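Local coordinates for nucleoprotein (Rift valley fever virus, PDB 3OV9) that encapsidates the viral genomic RNA, shielding it from nucleases, and assembles into ring-shaped hexamers needed to form the nucleocapsid, at residues K56-A61 against S105-A110; K67-M72 against T82-I87. All blocks are in the same frame, centred on the assembly; numbering follows the deposited sequence.

Contact 1: K56-A61 against S105-A110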
loop_
_atom_site.group_PDB
_atom_site.type_symbol
_atom_site.label_atom_id
_atom_site.label_comp_id
_atom_site.label_asym_id
_atom_site.label_seq_id
_atom_site.Cartn_x
_atom_site.Cartn_y
_atom_site.Cartn_z
ATOM N N LYS A 56 35.925 -26.042 2.750
ATOM C CA LYS A 56 34.561 -26.415 3.144
ATOM C C LYS A 56 33.634 -25.210 3.093
ATOM O O LYS A 56 32.527 -25.293 2.564
ATOM C CB LYS A 56 34.529 -26.994 4.561
ATOM C CG LYS A 56 35.137 -28.367 4.708
ATOM C CD LYS A 56 34.769 -28.973 6.050
ATOM C CE LYS A 56 35.621 -30.185 6.365
ATOM N NZ LYS A 56 35.299 -30.738 7.710
ATOM N N MET A 57 34.102 -24.089 3.643
ATOM C CA MET A 57 33.314 -22.863 3.690
ATOM C C MET A 57 33.036 -22.287 2.300
ATOM O O MET A 57 31.979 -21.696 2.072
ATOM C CB MET A 57 33.972 -21.823 4.610
ATOM C CG MET A 57 33.786 -22.137 6.094
ATOM S SD MET A 57 34.428 -20.887 7.233
ATOM C CE MET A 57 36.166 -21.309 7.249
ATOM N N ILE A 58 33.976 -22.471 1.374
ATOM C CA ILE A 58 33.784 -22.038 -0.011
ATOM C C ILE A 58 32.721 -22.900 -0.710
ATOM O O ILE A 58 31.830 -22.368 -1.376
ATOM C CB ILE A 58 35.122 -21.996 -0.802
ATOM C CG1 ILE A 58 36.021 -20.883 -0.244
ATOM C CG2 ILE A 58 34.870 -21.772 -2.301
ATOM C CD1 ILE A 58 37.472 -20.948 -0.694
ATOM N N VAL A 59 32.808 -24.217 -0.534
ATOM C CA VAL A 59 31.784 -25.135 -1.061
ATOM C C VAL A 59 30.411 -24.776 -0.487
ATOM O O VAL A 59 29.412 -24.726 -1.214
ATOM C CB VAL A 59 32.143 -26.620 -0.782
ATOM C CG1 VAL A 59 30.997 -27.559 -1.186
ATOM C CG2 VAL A 59 33.413 -27.004 -1.517
ATOM N N LEU A 60 30.389 -24.496 0.815
ATOM C CA LEU A 60 29.193 -24.050 1.517
ATOM C C LEU A 60 28.625 -22.755 0.927
ATOM O O LEU A 60 27.427 -22.660 0.658
ATOM C CB LEU A 60 29.523 -23.874 3.003
ATOM C CG LEU A 60 28.466 -24.027 4.091
ATOM C CD1 LEU A 60 27.653 -25.305 3.932
ATOM C CD2 LEU A 60 29.137 -23.985 5.458
ATOM N N ALA A 61 29.494 -21.765 0.718
ATOM C CA ALA A 61 29.098 -20.483 0.137
ATOM C C ALA A 61 28.495 -20.633 -1.258
ATOM O O ALA A 61 27.496 -19.994 -1.583
ATOM C CB ALA A 61 30.292 -19.530 0.092
ATOM N N SER A 105 30.846 -15.779 2.185
ATOM C CA SER A 105 31.121 -15.086 0.922
ATOM C C SER A 105 32.499 -14.425 0.925
ATOM O O SER A 105 33.181 -14.396 -0.099
ATOM C CB SER A 105 30.042 -14.041 0.618
ATOM O OG SER A 105 28.803 -14.652 0.307
ATOM N N ARG A 106 32.898 -13.895 2.080
ATOM C CA ARG A 106 34.205 -13.245 2.221
ATOM C C ARG A 106 35.362 -14.239 2.106
ATOM O O ARG A 106 36.413 -13.912 1.552
ATOM C CB ARG A 106 34.282 -12.463 3.533
ATOM C CG ARG A 106 33.491 -11.167 3.485
ATOM C CD ARG A 106 33.469 -10.448 4.821
ATOM N NE ARG A 106 32.639 -9.246 4.751
ATOM C CZ ARG A 106 32.483 -8.375 5.744
ATOM N NH1 ARG A 106 33.097 -8.557 6.909
ATOM N NH2 ARG A 106 31.707 -7.315 5.569
ATOM N N VAL A 107 35.167 -15.449 2.625
ATOM C CA VAL A 107 36.165 -16.509 2.472
ATOM C C VAL A 107 36.371 -16.838 0.986
ATOM O O VAL A 107 37.508 -16.890 0.508
ATOM C CB VAL A 107 35.800 -17.776 3.291
ATOM C CG1 VAL A 107 36.800 -18.905 3.021
ATOM C CG2 VAL A 107 35.765 -17.449 4.786
ATOM N N ALA A 108 35.270 -17.033 0.262
ATOM C CA ALA A 108 35.318 -17.301 -1.176
ATOM C C ALA A 108 35.994 -16.171 -1.955
ATOM O O ALA A 108 36.766 -16.423 -2.882
ATOM C CB ALA A 108 33.911 -17.560 -1.721
ATOM N N ALA A 109 35.710 -14.931 -1.561
ATOM C CA ALA A 109 36.243 -13.759 -2.251
ATOM C C ALA A 109 37.734 -13.554 -1.995
ATOM O O ALA A 109 38.493 -13.232 -2.918
ATOM C CB ALA A 109 35.461 -12.518 -1.861
ATOM N N ALA A 110 38.148 -13.743 -0.746
ATOM C CA ALA A 110 39.546 -13.561 -0.372
ATOM C C ALA A 110 40.425 -14.644 -0.976
ATOM O O ALA A 110 41.613 -14.423 -1.181
ATOM C CB ALA A 110 39.699 -13.535 1.130
#
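I58 of helix 50-63 reaches V107 and A108 of helix 104-110, and its branched side chain carries much of the crossing. CB stands back from the partner helix. From it CG1 runs beside the backbone N (chi1 -68°) and enters the angle between the two neighbours: it rests on the backbone of A108, 3.8 Å from A108 CA, and meets V107 CG1 at 3.9 Å. The other branch, CG2, hangs alongside A108 CB rather than leading the approach. CD1 continues the chain beyond CG1 and lies further from V107 CG1, at 4.3 Å; the same side chain also packs on F11 of a second subunit. V107 CG1, anti to its own backbone N, fits between I58 and M57, with M57 CB 4.4 Å away, while L42 of helix 35-46 touches both M57 and V107. At the other end of the crossing A61 CB faces the first turn of the partner helix, 4.3 Å from S105 N, an amide that is hydrogen-bonded to N66 OD1. The contact itself contains no hydrogen bond. Small A61 and A108 allow the short segment axes to approach to 8.4 Å. S105 and R106, which probably bind RNA as in related nucleoproteins, lie in the first turn of helix 104-110. The steep -112° crossing of two largely apolar helix faces is characteristic of an orthogonal helical bundle.

Contact 2: K67-M72 against T82-I87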
loop_
_atom_site.group_PDB
_atom_site.type_symbol
_atom_site.label_atom_id
_atom_site.label_comp_id
_atom_site.label_asym_id
_atom_site.label_seq_id
_atom_site.Cartn_x
_atom_site.Cartn_y
_atom_site.Cartn_z
ATOM N N LYS A 67 24.090 -17.503 4.431
ATOM C CA LYS A 67 23.338 -17.487 5.687
ATOM C C LYS A 67 23.459 -18.818 6.441
ATOM O O LYS A 67 22.591 -19.686 6.314
ATOM C CB LYS A 67 21.866 -17.129 5.439
ATOM C CG LYS A 67 21.648 -15.738 4.866
ATOM C CD LYS A 67 20.168 -15.404 4.794
ATOM C CE LYS A 67 19.935 -13.956 4.386
ATOM N NZ LYS A 67 20.148 -13.732 2.929
ATOM N N PRO A 68 24.537 -18.979 7.237
ATOM C CA PRO A 68 24.837 -20.249 7.909
ATOM C C PRO A 68 23.741 -20.758 8.853
ATOM O O PRO A 68 23.521 -21.967 8.932
ATOM C CB PRO A 68 26.116 -19.937 8.691
ATOM C CG PRO A 68 26.738 -18.811 7.954
ATOM C CD PRO A 68 25.588 -17.977 7.495
ATOM N N ARG A 69 23.064 -19.852 9.554
ATOM C CA ARG A 69 21.983 -20.254 10.459
ATOM C C ARG A 69 20.750 -20.734 9.696
ATOM O O ARG A 69 20.077 -21.679 10.128
ATOM C CB ARG A 69 21.626 -19.127 11.436
ATOM C CG ARG A 69 22.634 -18.931 12.567
ATOM C CD ARG A 69 22.652 -20.107 13.545
ATOM N NE ARG A 69 23.778 -20.015 14.475
ATOM C CZ ARG A 69 24.161 -20.981 15.305
ATOM N NH1 ARG A 69 23.514 -22.139 15.342
ATOM N NH2 ARG A 69 25.201 -20.788 16.102
ATOM N N ARG A 70 20.471 -20.092 8.562
ATOM C CA ARG A 70 19.328 -20.437 7.714
ATOM C C ARG A 70 19.514 -21.792 7.026
ATOM O O ARG A 70 18.598 -22.616 7.015
ATOM C CB ARG A 70 19.067 -19.338 6.673
ATOM C CG ARG A 70 17.864 -19.604 5.764
ATOM C CD ARG A 70 17.853 -18.691 4.547
ATOM N NE ARG A 70 17.054 -17.483 4.754
ATOM C CZ ARG A 70 16.920 -16.505 3.860
ATOM N NH1 ARG A 70 17.538 -16.573 2.686
ATOM N NH2 ARG A 70 16.169 -15.449 4.142
ATOM N N MET A 71 20.700 -22.020 6.459
ATOM C CA MET A 71 20.983 -23.267 5.738
ATOM C C MET A 71 20.932 -24.496 6.650
ATOM O O MET A 71 20.571 -25.588 6.206
ATOM C CB MET A 71 22.321 -23.191 4.980
ATOM C CG MET A 71 23.567 -23.099 5.859
ATOM S SD MET A 71 25.110 -22.923 4.927
ATOM C CE MET A 71 24.884 -21.310 4.183
ATOM N N MET A 72 21.269 -24.297 7.926
ATOM C CA MET A 72 21.243 -25.357 8.937
ATOM C C MET A 72 19.844 -25.919 9.180
ATOM O O MET A 72 19.700 -27.062 9.619
ATOM C CB MET A 72 21.816 -24.847 10.259
ATOM C CG MET A 72 23.328 -24.953 10.375
ATOM S SD MET A 72 23.968 -24.067 11.815
ATOM C CE MET A 72 23.399 -25.092 13.168
ATOM N N THR A 82 28.623 -29.973 11.290
ATOM C CA THR A 82 29.832 -29.412 10.690
ATOM C C THR A 82 29.726 -27.890 10.617
ATOM O O THR A 82 30.666 -27.181 10.984
ATOM C CB THR A 82 30.109 -30.020 9.291
ATOM O OG1 THR A 82 30.346 -31.427 9.422
ATOM C CG2 THR A 82 31.330 -29.375 8.636
ATOM N N VAL A 83 28.571 -27.400 10.170
ATOM C CA VAL A 83 28.340 -25.962 10.026
ATOM C C VAL A 83 28.288 -25.280 11.396
ATOM O O VAL A 83 28.884 -24.217 11.584
ATOM C CB VAL A 83 27.072 -25.663 9.189
ATOM C CG1 VAL A 83 26.831 -24.159 9.080
ATOM C CG2 VAL A 83 27.212 -26.269 7.801
ATOM N N GLU A 84 27.596 -25.908 12.349
ATOM C CA GLU A 84 27.539 -25.419 13.731
ATOM C C GLU A 84 28.943 -25.209 14.301
ATOM O O GLU A 84 29.227 -24.167 14.898
ATOM C CB GLU A 84 26.727 -26.379 14.616
ATOM C CG GLU A 84 26.784 -26.101 16.133
ATOM C CD GLU A 84 25.949 -24.904 16.583
ATOM O OE1 GLU A 84 25.290 -24.256 15.743
ATOM O OE2 GLU A 84 25.955 -24.610 17.798
ATOM N N ALA A 85 29.813 -26.198 14.103
ATOM C CA ALA A 85 31.196 -26.126 14.567
ATOM C C ALA A 85 31.974 -25.014 13.863
ATOM O O ALA A 85 32.773 -24.318 14.495
ATOM C CB ALA A 85 31.890 -27.466 14.386
ATOM N N LEU A 86 31.729 -24.845 12.564
ATOM C CA LEU A 86 32.373 -23.782 11.783
ATOM C C LEU A 86 31.960 -22.388 12.255
ATOM O O LEU A 86 32.790 -21.479 12.314
ATOM C CB LEU A 86 32.085 -23.940 10.285
ATOM C CG LEU A 86 32.803 -25.051 9.510
ATOM C CD1 LEU A 86 32.246 -25.143 8.095
ATOM C CD2 LEU A 86 34.321 -24.853 9.480
ATOM N N ILE A 87 30.682 -22.229 12.591
ATOM C CA ILE A 87 30.170 -20.958 13.105
ATOM C C ILE A 87 30.848 -20.594 14.424
ATOM O O ILE A 87 31.298 -19.461 14.598
ATOM C CB ILE A 87 28.631 -20.974 13.284
ATOM C CG1 ILE A 87 27.933 -21.075 11.926
ATOM C CG2 ILE A 87 28.153 -19.719 14.038
ATOM C CD1 ILE A 87 26.467 -21.470 12.014
HETATM O O HOH W 1 26.252 -22.019 18.351
#
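R69 and E84 close the outer side of a helix-loop-helix unit, in which the single turn 68-71 packs on helix 77-90. R69 NH1 forms a salt bridge with E84 OE1 at 2.8 Å, but the hydrogen bond is weak: its N-H...O angle is 129°, and the guanidinium and carboxylate planes are turned 69° apart. The second oxygen and second nitrogen are joined through a water, which accepts from R69 NH2 in the guanidinium plane (2.8 Å) and donates to E84 OE2 (2.7 Å). Both terminal nitrogens and both carboxylate oxygens thus have a partner. A bend at chi2 (-68°) folds the arginine back toward helix 77-90, where I87 CD1 lies over one guanidinium face, away from its centre. Backbone M72 O is met by K80 NZ, and T82 OG1 has hydrogen-bond partners in E78 O and in E27 OE1 of a second subunit. Beneath this polar edge P68 CB packs on I87 CD1 at 3.7 Å. M72 and V83 run alongside in opposite directions, M72 CG 3.8 Å from V83 CG1, and the terminal methyl of M72 turns toward the glutamate. M72 SD ends up 3.6 Å from I87 CD1.

The two contacts use four different helices: contact 1 joins 50-63 to 104-110, and contact 2 joins 68-71 to 77-90, the two helices between them in the chain. Their centres lie about 13 Å apart, and they meet directly where L60 CD1 packs on M71 SD (3.6 Å) and M57 CG on L86 CD1 (3.9 Å). Contact 1 is buried, about 11 Å from the centre of the chain, and rests mainly on aliphatic packing. Contact 2, about 22 Å out, has an apolar floor but is edged by a direct ion pair with a water as second link. Both touch a second subunit: contact 1 through 56-61, within the region 1-71 essential for oligomerization, contact 2 through T82 and V83, outside it.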